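Local coordinates for nucleoporin NUP159 (Saccharomyces cerevisiae, PDB 1XIP), which is a component of the nuclear pore complex whose N-terminal beta-propeller, the part described here, functions in mRNA export by tethering the helicase Dbp5 to the pore, at residues L365-N370 with L375-L380; G23-L28 with T73-P78; D147-D152 with T158-Q163; K133-T138 with F187-G192. One frame throughout, in Å; residues are numbered along the deposited sequence.

Contact 1: L365-N370 with L375-L380; sequences LVYILN and LQIVGL
Tyr367 and Ile377 turn CG of the tyrosine and CG1 of the isoleucine away from the carbonyl carbon and in beside the backbone N (chi1 -72° and -63°). Because the two are directly cross-strand neighbours in an antiparallel, non-hydrogen-bonded pair, this shared torsion lays the side chains alongside each other, pointing the same way. Ile377 CG1 ends up over the middle of one ring face, 3.8 Å from the Tyr367 ring centroid and just 5° off the normal, a well-centred CH-pi contact. The isoleucine chain then runs on outward, with its CD1 3.5 Å from CZ of Tyr367. From the same side of the ring as Ile377, but off toward CD2, Leu375 brings its own CD2 to 3.7 Å from Tyr367 CD2.

On the same face of the sheet, Leu365 lays its CD2 against the CA of Gly379, 3.7 Å away. The backbone holds all this in register through two reciprocal pairs of hydrogen bonds: Val366 with Val378, where each N to O distance is 3.0 Å, and Ile368 with Gln376, where Gln376 N to Ile368 O is 2.8 Å. Between these pairs the CA of Tyr367 makes a C-H...O contact to Gln376 O at 3.3 Å.

The phenol OH is hydrogen-bonded to Asp343 on strand 337-343, and helix 65-73 packs on the ring through Leu65, Leu68 and Arg69. This is a beta hairpin in the middle of a four-stranded propeller blade, the one completed by strand 18-26, from near the N terminus, in the Velcro-like closure characteristic of beta-propellers.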
loop_
_atom_site.group_PDB
_atom_site.type_symbol
_atom_site.label_atom_id
_atom_site.label_comp_id
_atom_site.label_asym_id
_atom_site.label_seq_id
_atom_site.Cartn_x
_atom_site.Cartn_y
_atom_site.Cartn_z
ATOM N N LEU A 365 5.893 13.750 6.567
ATOM C CA LEU A 365 6.912 12.748 6.767
ATOM C C LEU A 365 6.338 11.411 6.399
ATOM O O LEU A 365 5.267 11.051 6.861
ATOM C CB LEU A 365 7.411 12.753 8.213
ATOM C CG LEU A 365 8.074 14.027 8.756
ATOM C CD1 LEU A 365 8.637 13.798 10.160
ATOM C CD2 LEU A 365 9.163 14.564 7.838
ATOM N N VAL A 366 7.036 10.697 5.526
ATOM C CA VAL A 366 6.646 9.356 5.136
ATOM C C VAL A 366 7.486 8.342 5.913
ATOM O O VAL A 366 8.727 8.315 5.802
ATOM C CB VAL A 366 6.849 9.138 3.603
ATOM C CG1 VAL A 366 6.331 7.785 3.173
ATOM C CG2 VAL A 366 6.189 10.256 2.796
ATOM N N TYR A 367 6.815 7.531 6.721
ATOM C CA TYR A 367 7.457 6.424 7.432
ATOM C C TYR A 367 7.287 5.177 6.597
ATOM O O TYR A 367 6.146 4.879 6.136
ATOM C CB TYR A 367 6.775 6.181 8.769
ATOM C CG TYR A 367 7.013 7.220 9.834
ATOM C CD1 TYR A 367 7.028 8.594 9.539
ATOM C CD2 TYR A 367 7.185 6.836 11.162
ATOM C CE1 TYR A 367 7.220 9.533 10.538
ATOM C CE2 TYR A 367 7.364 7.771 12.160
ATOM C CZ TYR A 367 7.384 9.112 11.849
ATOM O OH TYR A 367 7.576 10.025 12.868
ATOM N N ILE A 368 8.393 4.452 6.392
ATOM C CA ILE A 368 8.393 3.219 5.591
ATOM C C ILE A 368 9.010 2.067 6.391
ATOM O O ILE A 368 10.122 2.211 6.927
ATOM C CB ILE A 368 9.173 3.427 4.252
ATOM C CG1 ILE A 368 8.628 4.655 3.478
ATOM C CG2 ILE A 368 9.156 2.160 3.403
ATOM C CD1 ILE A 368 9.336 4.964 2.172
ATOM N N LEU A 369 8.282 0.939 6.472
ATOM C CA LEU A 369 8.701 -0.262 7.215
ATOM C C LEU A 369 9.130 -1.420 6.288
ATOM O O LEU A 369 8.380 -1.821 5.388
ATOM C CB LEU A 369 7.566 -0.746 8.127
ATOM C CG LEU A 369 7.918 -1.084 9.582
ATOM C CD1 LEU A 369 6.915 -2.064 10.171
ATOM C CD2 LEU A 369 9.330 -1.630 9.706
ATOM N N ASN A 370 10.326 -1.958 6.564
ATOM C CA ASN A 370 11.000 -3.068 5.836
ATOM C C ASN A 370 10.404 -4.433 6.008
ATOM O O ASN A 370 9.770 -4.706 7.016
ATOM C CB ASN A 370 12.443 -3.219 6.328
ATOM C CG ASN A 370 13.424 -2.515 5.448
ATOM O OD1 ASN A 370 14.634 -2.590 5.665
ATOM N ND2 ASN A 370 12.914 -1.818 4.436
ATOM N N LEU A 375 12.766 0.711 9.989
ATOM C CA LEU A 375 11.884 1.814 9.663
ATOM C C LEU A 375 12.694 2.996 9.200
ATOM O O LEU A 375 13.680 3.376 9.825
ATOM C CB LEU A 375 10.998 2.214 10.862
ATOM C CG LEU A 375 9.860 3.208 10.512
ATOM C CD1 LEU A 375 8.566 2.741 11.027
ATOM C CD2 LEU A 375 10.122 4.601 10.991
ATOM N N GLN A 376 12.239 3.596 8.116
ATOM C CA GLN A 376 12.885 4.738 7.510
ATOM C C GLN A 376 11.936 5.953 7.574
ATOM O O GLN A 376 10.723 5.818 7.316
ATOM C CB GLN A 376 13.187 4.387 6.076
ATOM C CG GLN A 376 13.873 5.443 5.302
ATOM C CD GLN A 376 14.029 5.081 3.822
ATOM O OE1 GLN A 376 13.540 4.021 3.362
ATOM N NE2 GLN A 376 14.707 5.958 3.068
ATOM N N ILE A 377 12.471 7.121 7.936
ATOM C CA ILE A 377 11.696 8.359 7.843
ATOM C C ILE A 377 12.265 9.247 6.752
ATOM O O ILE A 377 13.466 9.537 6.732
ATOM C CB ILE A 377 11.649 9.146 9.178
ATOM C CG1 ILE A 377 10.954 8.339 10.279
ATOM C CG2 ILE A 377 10.932 10.495 8.974
ATOM C CD1 ILE A 377 10.877 9.075 11.607
ATOM N N VAL A 378 11.382 9.688 5.861
ATOM C CA VAL A 378 11.768 10.467 4.698
ATOM C C VAL A 378 10.858 11.711 4.583
ATOM O O VAL A 378 9.636 11.602 4.453
ATOM C CB VAL A 378 11.717 9.575 3.413
ATOM C CG1 VAL A 378 11.977 10.363 2.218
ATOM C CG2 VAL A 378 12.740 8.469 3.484
ATOM N N GLY A 379 11.447 12.890 4.669
ATOM C CA GLY A 379 10.678 14.108 4.494
ATOM C C GLY A 379 10.587 14.489 3.030
ATOM O O GLY A 379 11.613 14.642 2.374
ATOM N N LEU A 380 9.372 14.632 2.506
ATOM C CA LEU A 380 9.210 15.102 1.132
ATOM C C LEU A 380 9.028 16.603 1.128
ATOM O O LEU A 380 8.098 17.116 1.743
ATOM C CB LEU A 380 8.040 14.412 0.409
ATOM C CG LEU A 380 7.710 14.943 -1.006
ATOM C CD1 LEU A 380 8.835 14.699 -2.041
ATOM C CD2 LEU A 380 6.366 14.387 -1.515
#

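Contact 2: G23-L28 with T73-P78; sequences GQKQIL and TSDSTP
Lys25 sits in fully extended backbone (phi -155°, psi 148°) near the end of strand 18-26, and it reaches across to Ser74 and Asp75, where the chain has just left helix 65-73; Ser74 is the first residue to abandon helical angles. The two backbones do not pair. In the beta-propeller, strand 18-26, from near the N terminus, completes the closing blade, whereas the helix and the loop after it are inserted between strands 59-64 and 83-86 of the blade next to it, so the lysine spans the seam between the two.

Its side chain does nearly all the work. A bend at chi3 (-143°) in an otherwise stretched chain carries the ammonium group to the C-terminal end of the helix. There NZ donates to the carbonyl O of Ser74 at 2.8 Å, tilted a little from the carbonyl plane, and it also bonds His71 O, one turn back in the helix. Carbonyls gathered at a helix end would be expected to suit a positive charge. Ile72 touches the same side chain.

Asp75, which is exposed, adds the countercharge. Its side chain meets that of Lys25 at a slant and forms a salt bridge, weak as a hydrogen bond, through one oxygen: OD2 stands 3.0 Å from Lys25 NZ, while OD1 is 3.7 Å from that same nitrogen.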
loop_
_atom_site.group_PDB
_atom_site.type_symbol
_atom_site.label_atom_id
_atom_site.label_comp_id
_atom_site.label_asym_id
_atom_site.label_seq_id
_atom_site.Cartn_x
_atom_site.Cartn_y
_atom_site.Cartn_z
ATOM N N GLY A 23 16.252 9.409 8.731
ATOM C CA GLY A 23 16.967 8.349 9.446
ATOM C C GLY A 23 16.355 6.953 9.312
ATOM O O GLY A 23 15.271 6.777 8.735
ATOM N N GLN A 24 17.057 5.964 9.866
ATOM C CA GLN A 24 16.680 4.558 9.713
ATOM C C GLN A 24 17.211 3.702 10.849
ATOM O O GLN A 24 18.381 3.806 11.210
ATOM C CB GLN A 24 17.256 4.027 8.428
ATOM C CG GLN A 24 16.705 2.720 8.006
ATOM C CD GLN A 24 16.729 2.592 6.502
ATOM O OE1 GLN A 24 15.682 2.340 5.870
ATOM N NE2 GLN A 24 17.920 2.795 5.905
ATOM N N LYS A 25 16.349 2.839 11.384
ATOM C CA LYS A 25 16.707 1.936 12.477
ATOM C C LYS A 25 15.813 0.699 12.473
ATOM O O LYS A 25 14.634 0.760 12.051
ATOM C CB LYS A 25 16.618 2.652 13.820
ATOM C CG LYS A 25 17.959 3.274 14.257
ATOM C CD LYS A 25 17.806 4.316 15.349
ATOM C CE LYS A 25 18.778 5.465 15.151
ATOM N NZ LYS A 25 19.048 6.176 16.430
ATOM N N GLN A 26 16.374 -0.434 12.907
ATOM C CA GLN A 26 15.570 -1.622 13.122
ATOM C C GLN A 26 14.800 -1.410 14.394
ATOM O O GLN A 26 15.391 -1.184 15.441
ATOM C CB GLN A 26 16.419 -2.874 13.251
ATOM C CG GLN A 26 15.546 -4.115 13.484
ATOM C CD GLN A 26 16.255 -5.407 13.183
ATOM O OE1 GLN A 26 17.374 -5.614 13.626
ATOM N NE2 GLN A 26 15.604 -6.283 12.445
ATOM N N ILE A 27 13.482 -1.445 14.295
ATOM C CA ILE A 27 12.631 -1.240 15.449
ATOM C C ILE A 27 11.859 -2.499 15.803
ATOM O O ILE A 27 11.236 -2.567 16.883
ATOM C CB ILE A 27 11.659 -0.055 15.236
ATOM C CG1 ILE A 27 10.691 -0.345 14.084
ATOM C CG2 ILE A 27 12.457 1.273 15.057
ATOM C CD1 ILE A 27 9.357 0.360 14.210
ATOM N N LEU A 28 11.901 -3.493 14.915
ATOM C CA LEU A 28 11.175 -4.738 15.131
ATOM C C LEU A 28 11.943 -5.907 14.543
ATOM O O LEU A 28 12.814 -5.707 13.730
ATOM C CB LEU A 28 9.780 -4.647 14.501
ATOM C CG LEU A 28 8.769 -3.698 15.135
ATOM C CD1 LEU A 28 7.537 -3.579 14.217
ATOM C CD2 LEU A 28 8.379 -4.236 16.478
ATOM N N THR A 73 15.508 9.723 14.437
ATOM C CA THR A 73 16.241 10.907 13.992
ATOM C C THR A 73 17.419 11.313 14.884
ATOM O O THR A 73 18.416 11.850 14.394
ATOM C CB THR A 73 15.276 12.099 13.728
ATOM O OG1 THR A 73 14.469 12.359 14.884
ATOM C CG2 THR A 73 14.263 11.715 12.678
ATOM N N SER A 74 17.308 11.061 16.183
ATOM C CA SER A 74 18.442 11.249 17.097
ATOM C C SER A 74 19.026 9.885 17.501
ATOM O O SER A 74 18.537 8.836 17.066
ATOM C CB SER A 74 18.032 12.082 18.324
ATOM O OG SER A 74 17.288 11.314 19.260
ATOM N N ASP A 75 20.084 9.892 18.301
ATOM C CA ASP A 75 20.716 8.631 18.719
ATOM C C ASP A 75 20.759 8.523 20.251
ATOM O O ASP A 75 21.677 7.921 20.825
ATOM C CB ASP A 75 22.127 8.473 18.087
ATOM C CG ASP A 75 22.154 7.426 16.938
ATOM O OD1 ASP A 75 22.712 6.317 17.134
ATOM O OD2 ASP A 75 21.647 7.629 15.810
ATOM N N SER A 76 19.743 9.092 20.900
ATOM C CA SER A 76 19.772 9.296 22.353
ATOM C C SER A 76 18.529 8.754 23.077
ATOM O O SER A 76 18.539 8.631 24.316
ATOM C CB SER A 76 19.956 10.791 22.678
ATOM O OG SER A 76 18.733 11.505 22.461
ATOM N N THR A 77 17.469 8.453 22.321
ATOM C CA THR A 77 16.209 8.019 22.926
ATOM C C THR A 77 15.806 6.603 22.487
ATOM O O THR A 77 15.555 6.363 21.298
ATOM C CB THR A 77 15.064 9.046 22.650
ATOM O OG1 THR A 77 13.972 8.401 21.968
ATOM C CG2 THR A 77 15.527 10.130 21.677
ATOM N N PRO A 78 15.735 5.675 23.452
ATOM C CA PRO A 78 15.424 4.273 23.158
ATOM C C PRO A 78 13.965 4.121 22.750
ATOM O O PRO A 78 13.151 4.993 23.079
ATOM C CB PRO A 78 15.679 3.571 24.495
ATOM C CG PRO A 78 16.436 4.552 25.309
ATOM C CD PRO A 78 15.920 5.894 24.896
#

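Contact 3: D147-D152 with T158-Q163; sequences DLSALD and TKQLAQ
Leu148 faces two residues at once, Leu161 and Ala162, where the antiparallel pairing of strands 147-152 and 158-165 slips by one residue in a classic beta bulge. Its carbonyl O is gripped by both: Leu161 N donates to Leu148 O at 2.7 Å and Ala162 N to the same oxygen at 3.1 Å. Beyond the bulge, Ala150 and Lys159 exchange a regular pair of backbone bonds.

The extra residue swings Leu161 onto the packed face. With its CG beside the backbone N (chi1 -62°), the side chain lies along the sheet and puts CD1 3.8 Å from Ala150 CB. The same CD1 is 4.2 Å from Leu148 CG, and Ala162 CB lies 4.1 Å from Leu148 CB. Val140 of strand 138-143 touches both leucines, so the patch of Leu148, Ala150, Leu161 and Ala162 is compact and hydrocarbon.

The other face is the more solvent-exposed one, at Thr158, Gln160 and Gln163. Buried Leu151 meets Thr158 there, CD2 to CG2 3.9 Å. Gln160, bent at chi2, folds back over the hairpin, leaving its NE2 3.7 Å from Ser149 CB. Asp147 and Gln163 run side by side, carboxylate and amide planes turned 72° apart; Asp147 OD1 approaches the methylene CG of Gln163, 3.4 Å.

Chemically, then, backbone bonds and the apolar patch hold this propeller-blade hairpin; opposite, polar atoms rest against the partner's methylenes, adding packing but no cross-strand hydrogen bonds.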
loop_
_atom_site.group_PDB
_atom_site.type_symbol
_atom_site.label_atom_id
_atom_site.label_comp_id
_atom_site.label_asym_id
_atom_site.label_seq_id
_atom_site.Cartn_x
_atom_site.Cartn_y
_atom_site.Cartn_z
ATOM N N ASP A 147 -13.035 -13.259 -3.919
ATOM C CA ASP A 147 -14.348 -12.744 -3.517
ATOM C C ASP A 147 -14.182 -11.420 -2.782
ATOM O O ASP A 147 -13.599 -11.382 -1.694
ATOM C CB ASP A 147 -15.041 -13.738 -2.574
ATOM C CG ASP A 147 -15.786 -14.856 -3.307
ATOM O OD1 ASP A 147 -15.931 -14.796 -4.550
ATOM O OD2 ASP A 147 -16.272 -15.846 -2.699
ATOM N N LEU A 148 -14.691 -10.335 -3.359
ATOM C CA LEU A 148 -14.648 -9.030 -2.691
ATOM C C LEU A 148 -15.850 -8.844 -1.777
ATOM O O LEU A 148 -16.995 -8.864 -2.245
ATOM C CB LEU A 148 -14.582 -7.895 -3.707
ATOM C CG LEU A 148 -14.149 -6.550 -3.134
ATOM C CD1 LEU A 148 -12.741 -6.644 -2.614
ATOM C CD2 LEU A 148 -14.255 -5.471 -4.183
ATOM N N SER A 149 -15.590 -8.656 -0.479
ATOM C CA SER A 149 -16.655 -8.568 0.529
ATOM C C SER A 149 -16.525 -7.349 1.434
ATOM O O SER A 149 -15.471 -6.720 1.495
ATOM C CB SER A 149 -16.681 -9.826 1.378
ATOM O OG SER A 149 -15.365 -10.211 1.696
ATOM N N ALA A 150 -17.607 -7.030 2.135
ATOM C CA ALA A 150 -17.660 -5.856 3.002
ATOM C C ALA A 150 -18.081 -6.215 4.424
ATOM O O ALA A 150 -19.108 -6.862 4.628
ATOM C CB ALA A 150 -18.602 -4.810 2.427
ATOM N N LEU A 151 -17.260 -5.804 5.393
ATOM C CA LEU A 151 -17.543 -5.997 6.808
ATOM C C LEU A 151 -17.917 -4.670 7.444
ATOM O O LEU A 151 -17.113 -3.741 7.453
ATOM C CB LEU A 151 -16.318 -6.558 7.516
ATOM C CG LEU A 151 -16.472 -7.636 8.597
ATOM C CD1 LEU A 151 -15.541 -7.360 9.766
ATOM C CD2 LEU A 151 -17.914 -7.827 9.069
ATOM N N ASP A 152 -19.145 -4.576 7.957
ATOM C CA ASP A 152 -19.530 -3.421 8.759
ATOM C C ASP A 152 -18.957 -3.570 10.162
ATOM O O ASP A 152 -19.200 -4.561 10.839
ATOM C CB ASP A 152 -21.054 -3.240 8.812
ATOM C CG ASP A 152 -21.465 -1.811 9.214
ATOM O OD1 ASP A 152 -21.239 -1.420 10.380
ATOM O OD2 ASP A 152 -22.017 -1.005 8.435
ATOM N N THR A 158 -21.782 -9.061 7.111
ATOM C CA THR A 158 -20.952 -9.062 5.900
ATOM C C THR A 158 -21.699 -9.184 4.555
ATOM O O THR A 158 -22.427 -10.150 4.313
ATOM C CB THR A 158 -19.775 -10.104 6.000
ATOM O OG1 THR A 158 -20.004 -11.194 5.104
ATOM C CG2 THR A 158 -19.722 -10.779 7.383
ATOM N N LYS A 159 -21.475 -8.189 3.693
ATOM C CA LYS A 159 -22.054 -8.113 2.347
ATOM C C LYS A 159 -21.082 -8.689 1.305
ATOM O O LYS A 159 -19.888 -8.715 1.529
ATOM C CB LYS A 159 -22.328 -6.646 2.011
ATOM C CG LYS A 159 -23.552 -6.386 1.138
ATOM C CD LYS A 159 -23.700 -4.886 0.809
ATOM C CE LYS A 159 -24.291 -4.091 2.000
ATOM N NZ LYS A 159 -25.521 -3.294 1.646
ATOM N N GLN A 160 -21.594 -9.137 0.167
ATOM C CA GLN A 160 -20.734 -9.591 -0.926
ATOM C C GLN A 160 -20.736 -8.563 -2.050
ATOM O O GLN A 160 -21.784 -8.268 -2.618
ATOM C CB GLN A 160 -21.193 -10.954 -1.446
ATOM C CG GLN A 160 -20.080 -11.973 -1.627
ATOM C CD GLN A 160 -19.353 -12.298 -0.324
ATOM O OE1 GLN A 160 -19.919 -12.157 0.771
ATOM N NE2 GLN A 160 -18.095 -12.724 -0.437
ATOM N N LEU A 161 -19.569 -8.013 -2.371
ATOM C CA LEU A 161 -19.501 -6.902 -3.310
ATOM C C LEU A 161 -19.277 -7.332 -4.744
ATOM O O LEU A 161 -20.029 -6.936 -5.634
ATOM C CB LEU A 161 -18.432 -5.899 -2.898
ATOM C CG LEU A 161 -18.615 -5.211 -1.550
ATOM C CD1 LEU A 161 -17.310 -4.585 -1.139
ATOM C CD2 LEU A 161 -19.753 -4.175 -1.600
ATOM N N ALA A 162 -18.243 -8.136 -4.977
ATOM C CA ALA A 162 -17.906 -8.551 -6.332
ATOM C C ALA A 162 -17.221 -9.899 -6.347
ATOM O O ALA A 162 -16.950 -10.475 -5.293
ATOM C CB ALA A 162 -17.041 -7.505 -7.016
ATOM N N GLN A 163 -16.960 -10.400 -7.553
ATOM C CA GLN A 163 -16.279 -11.675 -7.745
ATOM C C GLN A 163 -15.201 -11.572 -8.806
ATOM O O GLN A 163 -15.203 -10.631 -9.616
ATOM C CB GLN A 163 -17.268 -12.743 -8.175
ATOM C CG GLN A 163 -17.815 -13.574 -7.050
ATOM C CD GLN A 163 -19.307 -13.719 -7.145
ATOM O OE1 GLN A 163 -20.045 -13.076 -6.393
ATOM N NE2 GLN A 163 -19.765 -14.543 -8.081
#

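Contact 4: K133-T138 with F187-G192; sequences KNVNNT and FAWRNG
Val135 and Thr138, at the turn between strands 129-134 and 138-143, face Trp189 and Asn191 at the end of strand 184-190; the backbones stay apart, the nearest CA atoms being those of Thr138 and Gly192 at 6.9 Å. The contact rests on the indole. Trp189 sends its CG anti to the backbone N (chi1 175°), which carries the ring toward the turn. Val135 comes at a slant, CG1 3.7 Å from Trp189 NE1. Thr138 comes from the rim: its OG1 lies near the ring plane, 3.9 Å from CZ2 of Trp189. Over one face sits Gly192 N, 3.3 Å above the Trp189 plane and offset toward the rim.

The segments belong to four-stranded blades consecutive along the chain of the beta-propeller, and the tryptophan packs across their boundary, with Met194 of strand 193-200 also touching it.

The turn is tied down from within. Val135 N donates to Thr138 O, and Asn134 ND2 bonds the same Thr138 O at 3.0 Å and Asn136 O at 3.3 Å, sitting above both carbonyl planes. At the solvent edge, Asn191 brings its OD1 to 4.0 Å from the Thr138 methyl CG2.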
loop_
_atom_site.group_PDB
_atom_site.type_symbol
_atom_site.label_atom_id
_atom_site.label_comp_id
_atom_site.label_asym_id
_atom_site.label_seq_id
_atom_site.Cartn_x
_atom_site.Cartn_y
_atom_site.Cartn_z
ATOM N N LYS A 133 -8.876 -3.181 3.180
ATOM C CA LYS A 133 -8.847 -1.734 3.246
ATOM C C LYS A 133 -9.958 -1.255 4.148
ATOM O O LYS A 133 -11.112 -1.718 4.064
ATOM C CB LYS A 133 -9.028 -1.119 1.867
ATOM C CG LYS A 133 -7.798 -0.423 1.288
ATOM C CD LYS A 133 -7.437 0.908 1.995
ATOM C CE LYS A 133 -5.909 1.233 1.855
ATOM N NZ LYS A 133 -5.294 2.030 3.004
ATOM N N ASN A 134 -9.609 -0.319 5.019
ATOM C CA ASN A 134 -10.598 0.335 5.837
ATOM C C ASN A 134 -11.012 1.660 5.217
ATOM O O ASN A 134 -10.156 2.444 4.808
ATOM C CB ASN A 134 -10.057 0.549 7.235
ATOM C CG ASN A 134 -10.948 1.434 8.060
ATOM O OD1 ASN A 134 -10.485 2.397 8.660
ATOM N ND2 ASN A 134 -12.248 1.122 8.084
ATOM N N VAL A 135 -12.314 1.914 5.115
ATOM C CA VAL A 135 -12.725 3.206 4.551
ATOM C C VAL A 135 -13.386 4.135 5.569
ATOM O O VAL A 135 -12.799 5.174 5.940
ATOM C CB VAL A 135 -13.437 3.113 3.162
ATOM C CG1 VAL A 135 -14.426 1.971 3.104
ATOM C CG2 VAL A 135 -14.069 4.439 2.801
ATOM N N ASN A 136 -14.559 3.782 6.073
ATOM C CA ASN A 136 -15.050 4.532 7.226
ATOM C C ASN A 136 -15.255 3.604 8.395
ATOM O O ASN A 136 -14.341 3.367 9.178
ATOM C CB ASN A 136 -16.328 5.301 6.888
ATOM C CG ASN A 136 -16.070 6.467 5.964
ATOM O OD1 ASN A 136 -15.325 7.394 6.299
ATOM N ND2 ASN A 136 -16.668 6.421 4.779
ATOM N N ASN A 137 -16.463 3.075 8.496
ATOM C CA ASN A 137 -16.790 2.052 9.469
ATOM C C ASN A 137 -16.895 0.710 8.788
ATOM O O ASN A 137 -17.630 -0.173 9.239
ATOM C CB ASN A 137 -18.116 2.377 10.169
ATOM C CG ASN A 137 -18.052 3.658 10.942
ATOM O OD1 ASN A 137 -17.178 3.840 11.804
ATOM N ND2 ASN A 137 -18.954 4.580 10.627
ATOM N N THR A 138 -16.183 0.554 7.685
ATOM C CA THR A 138 -16.280 -0.687 6.954
ATOM C C THR A 138 -14.907 -1.180 6.497
ATOM O O THR A 138 -14.012 -0.384 6.176
ATOM C CB THR A 138 -17.278 -0.566 5.778
ATOM O OG1 THR A 138 -16.721 0.284 4.786
ATOM C CG2 THR A 138 -18.551 0.196 6.170
ATOM N N PHE A 187 -16.792 2.038 -9.258
ATOM C CA PHE A 187 -18.101 2.288 -8.662
ATOM C C PHE A 187 -18.067 3.548 -7.832
ATOM O O PHE A 187 -17.059 3.861 -7.204
ATOM C CB PHE A 187 -18.508 1.148 -7.736
ATOM C CG PHE A 187 -18.459 -0.218 -8.365
ATOM C CD1 PHE A 187 -19.637 -0.869 -8.732
ATOM C CD2 PHE A 187 -17.246 -0.882 -8.535
ATOM C CE1 PHE A 187 -19.604 -2.136 -9.288
ATOM C CE2 PHE A 187 -17.205 -2.144 -9.090
ATOM C CZ PHE A 187 -18.384 -2.774 -9.467
ATOM N N ALA A 188 -19.176 4.263 -7.804
ATOM C CA ALA A 188 -19.378 5.255 -6.764
ATOM C C ALA A 188 -19.588 4.499 -5.449
ATOM O O ALA A 188 -20.315 3.497 -5.409
ATOM C CB ALA A 188 -20.559 6.115 -7.085
ATOM N N TRP A 189 -18.921 4.965 -4.395
ATOM C CA TRP A 189 -18.936 4.301 -3.097
ATOM C C TRP A 189 -19.428 5.227 -1.953
ATOM O O TRP A 189 -18.913 6.339 -1.762
ATOM C CB TRP A 189 -17.539 3.752 -2.781
ATOM C CG TRP A 189 -17.439 3.157 -1.421
ATOM C CD1 TRP A 189 -17.107 3.804 -0.264
ATOM C CD2 TRP A 189 -17.702 1.799 -1.059
ATOM N NE1 TRP A 189 -17.148 2.932 0.796
ATOM C CE2 TRP A 189 -17.511 1.692 0.337
ATOM C CE3 TRP A 189 -18.087 0.658 -1.773
ATOM C CZ2 TRP A 189 -17.679 0.484 1.032
ATOM C CZ3 TRP A 189 -18.258 -0.532 -1.091
ATOM C CH2 TRP A 189 -18.049 -0.612 0.301
ATOM N N ARG A 190 -20.410 4.748 -1.188
ATOM C CA ARG A 190 -20.951 5.500 -0.049
ATOM C C ARG A 190 -21.353 4.591 1.114
ATOM O O ARG A 190 -22.456 4.021 1.108
ATOM C CB ARG A 190 -22.170 6.324 -0.485
ATOM C CG ARG A 190 -21.946 7.819 -0.489
ATOM C CD ARG A 190 -22.522 8.540 0.702
ATOM N NE ARG A 190 -21.692 9.685 1.062
ATOM C CZ ARG A 190 -22.117 10.736 1.746
ATOM N NH1 ARG A 190 -23.372 10.798 2.158
ATOM N NH2 ARG A 190 -21.280 11.730 2.023
ATOM N N ASN A 191 -20.464 4.460 2.106
ATOM C CA ASN A 191 -20.758 3.705 3.336
ATOM C C ASN A 191 -21.348 2.287 3.109
ATOM O O ASN A 191 -22.431 1.962 3.613
ATOM C CB ASN A 191 -21.648 4.539 4.270
ATOM C CG ASN A 191 -21.794 3.930 5.657
ATOM O OD1 ASN A 191 -20.811 3.534 6.292
ATOM N ND2 ASN A 191 -23.027 3.872 6.146
ATOM N N GLY A 192 -20.623 1.457 2.355
ATOM C CA GLY A 192 -21.042 0.086 2.085
ATOM C C GLY A 192 -21.848 -0.074 0.805
ATOM O O GLY A 192 -22.030 -1.190 0.306
#

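How the contacts relate
The four contacts fall into two groups. Contacts 1 and 2 have centres 12 Å apart and meet through neighbouring strands of the closing blade: Leu375 N lies 2.8 Å from Lys25 O, a probable hydrogen bond. Contacts 3 and 4 lie 11 Å apart by centres; contact 3 is a hairpin of the blade that supplies one side of contact 4, and Leu161 CD2 approaches Trp189 CZ3 at 4.0 Å. The centres of contacts 1 and 3 are about 32 Å apart on opposite sides of the chain's centre. Contacts 1 and 3 join strands within a blade; 2 and 4 bridge adjacent blades. The Dbp5-interacting region spans the whole domain, singling out no one contact.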